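PDB 4L9P: CaaX farnesyltransferase beta subunit Ram1 from Aspergillus fumigatus, which probably transfers, together with its alpha subunit, a farnesyl group from farnesyl diphosphate to a cysteine near the C-terminus of target proteins, using a zinc ion. Local coordinates for residues Asn99-Leu104 and Asp423-His428; Cys317-Leu322 and Gly373-Leu378; Gly419-Lys424 and Cys435-Gly440. All coordinates share one frame; numbering follows the deposited sequence.

Interactions 1 and 3 share Asp423 and Lys424 in the loop between helix 403-413 and helix 431-444: interaction 3 sets the earlier part of that loop on helix 431-444, and interaction 1 sets its later part on helix 89-105. Their centres are about 13 Å apart, and they touch where Arg422 packs on Leu104 and Lys427. Interaction 2 joins helices 312-323 and 375-384, with its centre about 27 Å from interaction 1 and 19 Å from interaction 3. Along the chain it falls between the two segments of interaction 1 and precedes interaction 3. Interactions 2 and 3 meet where Asn374 packs on Thr439, linking neighbouring parts of the alpha-alpha toroid that carries the zinc and isoprenoid sites.

Interaction 1. Residues Asn99-Leu104 and Asp423-His428; sequences NKCLPL and DKPGKH
Pro425 pushes its ring against one face of the part of helix 89-105 spanned by Asn99-Leu104, and its side-chain carbons CB, CG and CD divide the contact. Pro425 CB touches two side chains, 3.7 Å from Leu104 CD1 and 4.0 Å from Lys100 CB. Pro425 CG, at the outer corner of the ring, comes to 3.4 Å from Leu104 CD1, tighter than an ordinary carbon-carbon contact, and also meets Cys101 SG. Pro425 CD continues along that sulfur, with Cys101 SG 3.9 Å away. CD1 is the Leu104 branch that touches, and the leucine and proline side chains run past one another in opposite senses.

The polar part of the contact is carried by Lys100. With CG opposite the carbonyl carbon (chi1 -71°) and the chain extended from there to NZ, the aliphatic portion passes alongside Pro425, Lys100 CD lying 3.7 Å from Pro425 O. The ammonium group reaches that carbonyl through one water, which accepts from Lys100 NZ at 3.0 Å and donates to Pro425 O at 2.7 Å. No direct hydrogen bond spans the two segments. Lys424-Lys427 form a type II beta turn, closed by the bond from Lys427 N to Lys424 O, with Pro425 and Gly426 at its two central positions; the positive phi of Gly426 (96°) fits the second of these. Lys424 folds back so that NZ forms a salt bridge to Asp423 OD1, on the syn side of the carboxylate. The Pro425 side chain lies about 11 Å from the zinc ion.

The contact seats the loop between helices 403-413 and 431-444 against helix 89-105. Helix 403-413 adds to the packing: Tyr409 touches Cys101, and Cys413 touches both Cys101 and Leu104.

Interaction 2. Residues Cys317-Leu322 and Gly373-Leu378; sequences CALACL and GNCWPL
Leu319 and Ala320 are the residues of Cys317-Leu322 that meet Gly373-Leu378, and the approach is entirely apolar, with no hydrogen bond between the segments. At the start of the segment, Cys317 directs its CB away from Gly373-Leu378. It belongs instead to the isoprenoid-analogue pocket and touches the bound ligand, so the turn that carries the contact also borders that pocket from a different side.

Two residues on, Leu319 points toward the partner and uses two parts of its side chain. Leu319 CB packs on the CD1 methyl of Leu378 at 3.9 Å. The Leu319 CD1 branch extends to Cys375, standing 3.8 Å from Cys375 SG and 4.0 Å from Cys375 CB. The rotamer of Leu319, with CG beside the backbone N (chi1 -70°), carries the fork so that CD1 reaches the cysteine. Leu319 thus bridges Cys375 and Leu378, two residues three positions apart in the partner segment.

Ala320 follows with a small surface. Leu378 CD1 comes down on its backbone, 3.6 Å from Ala320 N and 3.7 Å from Ala320 CA, and lies 4.1 Å from Ala320 CB. One leucine methyl therefore rests against the helix between the bases of Leu319 and Ala320, consistent with the 6.9 Å CA-CA approach of Leu319 and Leu378. Cys321 then turns its CB away, toward the side where Leu288 and Leu292 lie.

The contact pairs helix 312-323 with the beginning of helix 375-384 inside the alpha-alpha toroid. Helix 338-346 closes over the joint, Leu341 touching Leu319 and Leu345 touching Cys375. Helix 251-263 meets the first helix through Tyr255, which packs against Cys317 and Ala320.

Interaction 3. Residues Gly419-Lys424 and Cys435-Gly440; sequences GGLRDK and CYALTG
The CA atoms of Leu421 and Ala437 approach to 6.8 Å, where the non-helical run Gly419-Lys424 passes the helix of Cys435-Gly440. Gly419 and Gly420 both have positive phi (106° and 91°), giving an extended path that leads to Leu421. Within the helix, Cys435 O accepts from Thr439 N and also from Thr439 OG1, the hydroxyl bond being 2.8 Å long and tilted out of the carbonyl plane.

Leu421 supplies one side of the apolar contact. Leu421 CD2 packs on Ala437 CB at 3.8 Å, and Leu421 CB lies 4.0 Å from the same methyl. The Leu421 CD1 branch reaches the next helical residue, coming to 4.1 Å from Leu438 CG and 4.2 Å from Leu438 CD2. With CD2 on Ala437 and CD1 on Leu438, Leu421 spreads its two methyls over adjacent helical positions. The two leucine side chains cross at about a right angle.

A hydrogen bond joins Leu421 N to Thr434 OG1 of helix 431-444, which also supplies the zinc ligand His433. Beyond the contact, Ile410 of helix 403-413 touches Leu421, while Leu164 of helix 151-164 packs on Leu438.

Interaction 1. Residues Asn99-Leu104 and Asp423-His428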
loop_
_atom_site.group_PDB
_atom_site.type_symbol
_atom_site.label_atom_id
_atom_site.label_comp_id
_atom_site.label_asym_id
_atom_site.label_seq_id
_atom_site.Cartn_x
_atom_site.Cartn_y
_atom_site.Cartn_z
ATOM N N ASN B 99 -17.769 -15.316 9.220
ATOM C CA ASN B 99 -18.287 -16.684 9.310
ATOM C C ASN B 99 -17.414 -17.688 8.633
ATOM O O ASN B 99 -17.346 -18.857 9.111
ATOM C CB ASN B 99 -19.689 -16.732 8.736
ATOM C CG ASN B 99 -20.676 -15.977 9.611
ATOM O OD1 ASN B 99 -20.370 -15.704 10.780
ATOM N ND2 ASN B 99 -21.797 -15.555 9.052
ATOM N N LYS B 100 -16.705 -17.329 7.581
ATOM C CA LYS B 100 -15.691 -18.218 7.013
ATOM C C LYS B 100 -14.464 -18.396 7.917
ATOM O O LYS B 100 -13.863 -19.491 7.978
ATOM C CB LYS B 100 -15.225 -17.715 5.652
ATOM C CG LYS B 100 -16.267 -17.851 4.539
ATOM C CD LYS B 100 -15.728 -17.267 3.232
ATOM C CE LYS B 100 -16.869 -17.242 2.197
ATOM N NZ LYS B 100 -16.545 -16.680 0.871
ATOM N N CYS B 101 -14.104 -17.348 8.641
ATOM C CA CYS B 101 -12.905 -17.439 9.473
ATOM C C CYS B 101 -13.165 -18.186 10.762
ATOM O O CYS B 101 -12.260 -18.864 11.237
ATOM C CB CYS B 101 -12.419 -16.031 9.814
ATOM S SG CYS B 101 -11.609 -15.175 8.469
ATOM N N LEU B 102 -14.369 -18.146 11.325
ATOM C CA LEU B 102 -14.588 -18.698 12.695
ATOM C C LEU B 102 -14.227 -20.168 12.856
ATOM O O LEU B 102 -13.540 -20.492 13.796
ATOM C CB LEU B 102 -16.002 -18.362 13.231
ATOM C CG LEU B 102 -16.119 -16.920 13.745
ATOM C CD1 LEU B 102 -17.569 -16.589 13.944
ATOM C CD2 LEU B 102 -15.330 -16.757 15.069
ATOM N N PRO B 103 -14.635 -21.045 11.923
ATOM C CA PRO B 103 -14.258 -22.470 12.168
ATOM C C PRO B 103 -12.762 -22.657 12.089
ATOM O O PRO B 103 -12.192 -23.558 12.731
ATOM C CB PRO B 103 -14.931 -23.242 11.035
ATOM C CG PRO B 103 -15.548 -22.209 10.160
ATOM C CD PRO B 103 -15.614 -20.889 10.841
ATOM N N LEU B 104 -12.085 -21.882 11.244
ATOM C CA LEU B 104 -10.626 -21.980 11.128
ATOM C C LEU B 104 -9.939 -21.397 12.372
ATOM O O LEU B 104 -8.970 -22.012 12.891
ATOM C CB LEU B 104 -10.193 -21.249 9.857
ATOM C CG LEU B 104 -10.667 -21.923 8.550
ATOM C CD1 LEU B 104 -10.620 -20.877 7.433
ATOM C CD2 LEU B 104 -9.767 -23.065 8.194
ATOM N N ASP B 423 -5.186 -14.671 0.657
ATOM C CA ASP B 423 -5.805 -13.471 1.192
ATOM C C ASP B 423 -6.701 -13.750 2.376
ATOM O O ASP B 423 -6.530 -13.217 3.477
ATOM C CB ASP B 423 -6.532 -12.819 -0.046
ATOM C CG ASP B 423 -7.680 -11.880 0.283
ATOM O OD1 ASP B 423 -7.952 -11.556 1.434
ATOM O OD2 ASP B 423 -8.334 -11.412 -0.709
ATOM N N LYS B 424 -7.629 -14.672 2.168
ATOM C CA LYS B 424 -8.604 -15.006 3.198
ATOM C C LYS B 424 -9.224 -16.347 2.824
ATOM O O LYS B 424 -9.086 -16.780 1.694
ATOM C CB LYS B 424 -9.679 -13.890 3.346
ATOM C CG LYS B 424 -10.556 -13.705 2.087
ATOM C CD LYS B 424 -11.744 -12.710 2.396
ATOM C CE LYS B 424 -11.314 -11.333 2.870
ATOM N NZ LYS B 424 -10.486 -10.584 1.809
ATOM N N PRO B 425 -9.912 -16.983 3.773
ATOM C CA PRO B 425 -10.621 -18.216 3.427
ATOM C C PRO B 425 -11.507 -18.029 2.238
ATOM O O PRO B 425 -12.165 -16.993 2.119
ATOM C CB PRO B 425 -11.432 -18.497 4.696
ATOM C CG PRO B 425 -10.540 -17.889 5.826
ATOM C CD PRO B 425 -10.073 -16.575 5.181
ATOM N N GLY B 426 -11.525 -19.012 1.343
ATOM C CA GLY B 426 -12.323 -18.857 0.159
ATOM C C GLY B 426 -11.607 -18.367 -1.061
ATOM O O GLY B 426 -12.153 -18.421 -2.167
ATOM N N LYS B 427 -10.365 -17.944 -0.885
ATOM C CA LYS B 427 -9.535 -17.511 -2.004
ATOM C C LYS B 427 -8.461 -18.549 -2.299
ATOM O O LYS B 427 -7.868 -19.117 -1.355
ATOM C CB LYS B 427 -8.796 -16.188 -1.649
ATOM C CG LYS B 427 -9.715 -15.036 -1.265
ATOM C CD LYS B 427 -10.587 -14.622 -2.401
ATOM C CE LYS B 427 -11.286 -13.341 -2.039
ATOM N NZ LYS B 427 -12.100 -12.814 -3.198
ATOM N N HIS B 428 -8.108 -18.747 -3.572
ATOM C CA HIS B 428 -6.962 -19.606 -3.864
ATOM C C HIS B 428 -5.667 -18.908 -3.433
ATOM O O HIS B 428 -5.583 -17.671 -3.433
ATOM C CB HIS B 428 -6.883 -19.819 -5.392
ATOM C CG HIS B 428 -8.082 -20.515 -5.969
ATOM N ND1 HIS B 428 -8.267 -20.661 -7.325
ATOM C CD2 HIS B 428 -9.185 -21.043 -5.386
ATOM C CE1 HIS B 428 -9.391 -21.318 -7.552
ATOM N NE2 HIS B 428 -9.969 -21.567 -6.393
HETATM O O HOH W 1 -13.862 -15.482 0.592
#

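Interaction 2. Residues Cys317-Leu322 and Gly373-Leu378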
loop_
_atom_site.group_PDB
_atom_site.type_symbol
_atom_site.label_atom_id
_atom_site.label_comp_id
_atom_site.label_asym_id
_atom_site.label_seq_id
_atom_site.Cartn_x
_atom_site.Cartn_y
_atom_site.Cartn_z
ATOM N N CYS B 317 4.317 2.246 1.979
ATOM C CA CYS B 317 5.270 2.881 1.043
ATOM C C CYS B 317 5.758 4.245 1.547
ATOM O O CYS B 317 6.946 4.569 1.448
ATOM C CB CYS B 317 4.557 3.100 -0.313
ATOM S SG CYS B 317 4.260 1.557 -1.238
ATOM N N ALA B 318 4.833 5.071 2.031
ATOM C CA ALA B 318 5.192 6.411 2.494
ATOM C C ALA B 318 6.068 6.382 3.748
ATOM O O ALA B 318 7.042 7.126 3.818
ATOM C CB ALA B 318 3.930 7.270 2.754
ATOM N N LEU B 319 5.693 5.560 4.734
ATOM C CA LEU B 319 6.461 5.550 5.992
ATOM C C LEU B 319 7.834 4.928 5.750
ATOM O O LEU B 319 8.837 5.433 6.281
ATOM C CB LEU B 319 5.726 4.735 7.048
ATOM C CG LEU B 319 4.439 5.427 7.557
ATOM C CD1 LEU B 319 3.583 4.440 8.365
ATOM C CD2 LEU B 319 4.810 6.707 8.372
ATOM N N ALA B 320 7.910 3.858 4.945
ATOM C CA ALA B 320 9.204 3.257 4.662
ATOM C C ALA B 320 10.056 4.264 3.878
ATOM O O ALA B 320 11.253 4.412 4.138
ATOM C CB ALA B 320 9.032 1.938 3.836
ATOM N N CYS B 321 9.456 4.973 2.904
ATOM C CA CYS B 321 10.225 5.980 2.166
ATOM C C CYS B 321 10.716 7.082 3.119
ATOM O O CYS B 321 11.877 7.513 2.993
ATOM C CB CYS B 321 9.324 6.573 1.051
ATOM S SG CYS B 321 10.294 7.522 -0.129
ATOM N N LEU B 322 9.872 7.541 4.066
ATOM C CA LEU B 322 10.331 8.586 5.026
ATOM C C LEU B 322 11.529 8.082 5.826
ATOM O O LEU B 322 12.476 8.845 6.061
ATOM C CB LEU B 322 9.219 8.978 6.014
ATOM C CG LEU B 322 8.159 9.888 5.395
ATOM C CD1 LEU B 322 7.063 10.074 6.441
ATOM C CD2 LEU B 322 8.685 11.260 4.953
ATOM N N GLY B 373 1.384 -4.614 8.798
ATOM C CA GLY B 373 2.207 -5.138 9.910
ATOM C C GLY B 373 3.557 -4.434 9.982
ATOM O O GLY B 373 4.025 -4.065 11.067
ATOM N N ASN B 374 4.204 -4.216 8.833
ATOM C CA ASN B 374 5.523 -3.606 8.836
ATOM C C ASN B 374 5.491 -2.100 8.933
ATOM O O ASN B 374 6.571 -1.470 9.075
ATOM C CB ASN B 374 6.371 -4.093 7.654
ATOM C CG ASN B 374 7.133 -5.371 8.020
ATOM O OD1 ASN B 374 7.691 -5.455 9.155
ATOM N ND2 ASN B 374 7.241 -6.320 7.093
ATOM N N CYS B 375 4.285 -1.486 8.946
ATOM C CA CYS B 375 4.242 -0.090 9.407
ATOM C C CYS B 375 4.575 -0.010 10.894
ATOM O O CYS B 375 5.091 1.029 11.372
ATOM C CB CYS B 375 2.871 0.557 9.246
ATOM S SG CYS B 375 2.474 0.913 7.494
ATOM N N TRP B 376 4.280 -1.072 11.655
ATOM C CA TRP B 376 4.428 -0.971 13.111
ATOM C C TRP B 376 5.869 -0.753 13.614
ATOM O O TRP B 376 6.086 0.124 14.463
ATOM C CB TRP B 376 3.753 -2.159 13.834
ATOM C CG TRP B 376 2.247 -1.949 13.827
ATOM C CD1 TRP B 376 1.268 -2.694 13.134
ATOM C CD2 TRP B 376 1.524 -0.900 14.519
ATOM N NE1 TRP B 376 0.004 -2.167 13.397
ATOM C CE2 TRP B 376 0.126 -1.079 14.224
ATOM C CE3 TRP B 376 1.917 0.167 15.344
ATOM C CZ2 TRP B 376 -0.862 -0.245 14.742
ATOM C CZ3 TRP B 376 0.914 1.049 15.832
ATOM C CH2 TRP B 376 -0.452 0.812 15.535
ATOM N N PRO B 377 6.859 -1.514 13.101
ATOM C CA PRO B 377 8.231 -1.212 13.568
ATOM C C PRO B 377 8.648 0.200 13.179
ATOM O O PRO B 377 9.452 0.803 13.929
ATOM C CB PRO B 377 9.112 -2.242 12.827
ATOM C CG PRO B 377 8.187 -3.298 12.292
ATOM C CD PRO B 377 6.767 -2.735 12.276
ATOM N N LEU B 378 8.144 0.703 12.054
ATOM C CA LEU B 378 8.534 2.063 11.624
ATOM C C LEU B 378 7.918 3.084 12.574
ATOM O O LEU B 378 8.618 4.002 13.067
ATOM C CB LEU B 378 8.044 2.351 10.181
ATOM C CG LEU B 378 8.606 1.327 9.192
ATOM C CD1 LEU B 378 8.034 1.652 7.758
ATOM C CD2 LEU B 378 10.129 1.227 9.145
#

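Interaction 3. Residues Gly419-Lys424 and Cys435-Gly440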
loop_
_atom_site.group_PDB
_atom_site.type_symbol
_atom_site.label_atom_id
_atom_site.label_comp_id
_atom_site.label_asym_id
_atom_site.label_seq_id
_atom_site.Cartn_x
_atom_site.Cartn_y
_atom_site.Cartn_z
ATOM N N GLY B 419 -0.642 -26.141 0.100
ATOM C CA GLY B 419 0.525 -25.252 0.084
ATOM C C GLY B 419 0.196 -23.871 -0.455
ATOM O O GLY B 419 -0.754 -23.705 -1.238
ATOM N N GLY B 420 1.002 -22.902 -0.023
ATOM C CA GLY B 420 0.709 -21.511 -0.355
ATOM C C GLY B 420 -0.152 -20.891 0.738
ATOM O O GLY B 420 -0.908 -21.555 1.488
ATOM N N LEU B 421 -0.089 -19.564 0.787
ATOM C CA LEU B 421 -0.999 -18.809 1.666
ATOM C C LEU B 421 -1.871 -17.885 0.820
ATOM O O LEU B 421 -1.587 -17.623 -0.363
ATOM C CB LEU B 421 -0.265 -18.012 2.768
ATOM C CG LEU B 421 0.437 -18.980 3.800
ATOM C CD1 LEU B 421 1.917 -19.270 3.359
ATOM C CD2 LEU B 421 0.399 -18.367 5.221
ATOM N N ARG B 422 -2.953 -17.434 1.434
ATOM C CA ARG B 422 -4.022 -16.741 0.706
ATOM C C ARG B 422 -4.423 -15.460 1.419
ATOM O O ARG B 422 -4.126 -15.208 2.606
ATOM C CB ARG B 422 -5.233 -17.705 0.576
ATOM C CG ARG B 422 -5.806 -18.103 1.950
ATOM C CD ARG B 422 -6.839 -19.242 1.834
ATOM N NE ARG B 422 -7.224 -19.704 3.160
ATOM C CZ ARG B 422 -7.455 -20.989 3.446
ATOM N NH1 ARG B 422 -7.473 -21.898 2.461
ATOM N NH2 ARG B 422 -7.741 -21.336 4.698
ATOM N N ASP B 423 -5.186 -14.671 0.657
ATOM C CA ASP B 423 -5.805 -13.471 1.192
ATOM C C ASP B 423 -6.701 -13.750 2.376
ATOM O O ASP B 423 -6.530 -13.217 3.477
ATOM C CB ASP B 423 -6.532 -12.819 -0.046
ATOM C CG ASP B 423 -7.680 -11.880 0.283
ATOM O OD1 ASP B 423 -7.952 -11.556 1.434
ATOM O OD2 ASP B 423 -8.334 -11.412 -0.709
ATOM N N LYS B 424 -7.629 -14.672 2.168
ATOM C CA LYS B 424 -8.604 -15.006 3.198
ATOM C C LYS B 424 -9.224 -16.347 2.824
ATOM O O LYS B 424 -9.086 -16.780 1.694
ATOM C CB LYS B 424 -9.679 -13.890 3.346
ATOM C CG LYS B 424 -10.556 -13.705 2.087
ATOM C CD LYS B 424 -11.744 -12.710 2.396
ATOM C CE LYS B 424 -11.314 -11.333 2.870
ATOM N NZ LYS B 424 -10.486 -10.584 1.809
ATOM N N CYS B 435 4.197 -14.791 -0.106
ATOM C CA CYS B 435 5.278 -13.946 0.364
ATOM C C CYS B 435 4.873 -13.008 1.523
ATOM O O CYS B 435 5.583 -12.906 2.564
ATOM C CB CYS B 435 5.769 -13.095 -0.840
ATOM S SG CYS B 435 6.971 -11.814 -0.443
ATOM N N TYR B 436 3.772 -12.267 1.328
ATOM C CA TYR B 436 3.475 -11.223 2.306
ATOM C C TYR B 436 2.841 -11.744 3.604
ATOM O O TYR B 436 3.091 -11.146 4.654
ATOM C CB TYR B 436 2.664 -10.076 1.668
ATOM C CG TYR B 436 3.560 -9.314 0.691
ATOM C CD1 TYR B 436 4.781 -8.730 1.096
ATOM C CD2 TYR B 436 3.199 -9.195 -0.654
ATOM C CE1 TYR B 436 5.588 -7.999 0.233
ATOM C CE2 TYR B 436 4.002 -8.491 -1.522
ATOM C CZ TYR B 436 5.181 -7.888 -1.116
ATOM O OH TYR B 436 5.992 -7.190 -1.999
ATOM N N ALA B 437 2.116 -12.872 3.563
ATOM C CA ALA B 437 1.684 -13.471 4.840
ATOM C C ALA B 437 2.902 -13.989 5.613
ATOM O O ALA B 437 2.969 -13.776 6.828
ATOM C CB ALA B 437 0.715 -14.603 4.608
ATOM N N LEU B 438 3.874 -14.596 4.922
ATOM C CA LEU B 438 5.092 -15.042 5.613
ATOM C C LEU B 438 5.874 -13.860 6.155
ATOM O O LEU B 438 6.428 -13.901 7.242
ATOM C CB LEU B 438 5.955 -15.901 4.695
ATOM C CG LEU B 438 5.337 -17.275 4.345
ATOM C CD1 LEU B 438 6.201 -17.891 3.237
ATOM C CD2 LEU B 438 5.317 -18.201 5.560
ATOM N N THR B 439 5.928 -12.770 5.384
ATOM C CA THR B 439 6.689 -11.590 5.802
ATOM C C THR B 439 6.084 -11.048 7.109
ATOM O O THR B 439 6.784 -10.734 8.081
ATOM C CB THR B 439 6.660 -10.524 4.692
ATOM O OG1 THR B 439 7.406 -10.991 3.562
ATOM C CG2 THR B 439 7.313 -9.258 5.174
ATOM N N GLY B 440 4.754 -10.948 7.170
ATOM C CA GLY B 440 4.092 -10.503 8.383
ATOM C C GLY B 440 4.260 -11.447 9.564
ATOM O O GLY B 440 4.429 -10.960 10.681
#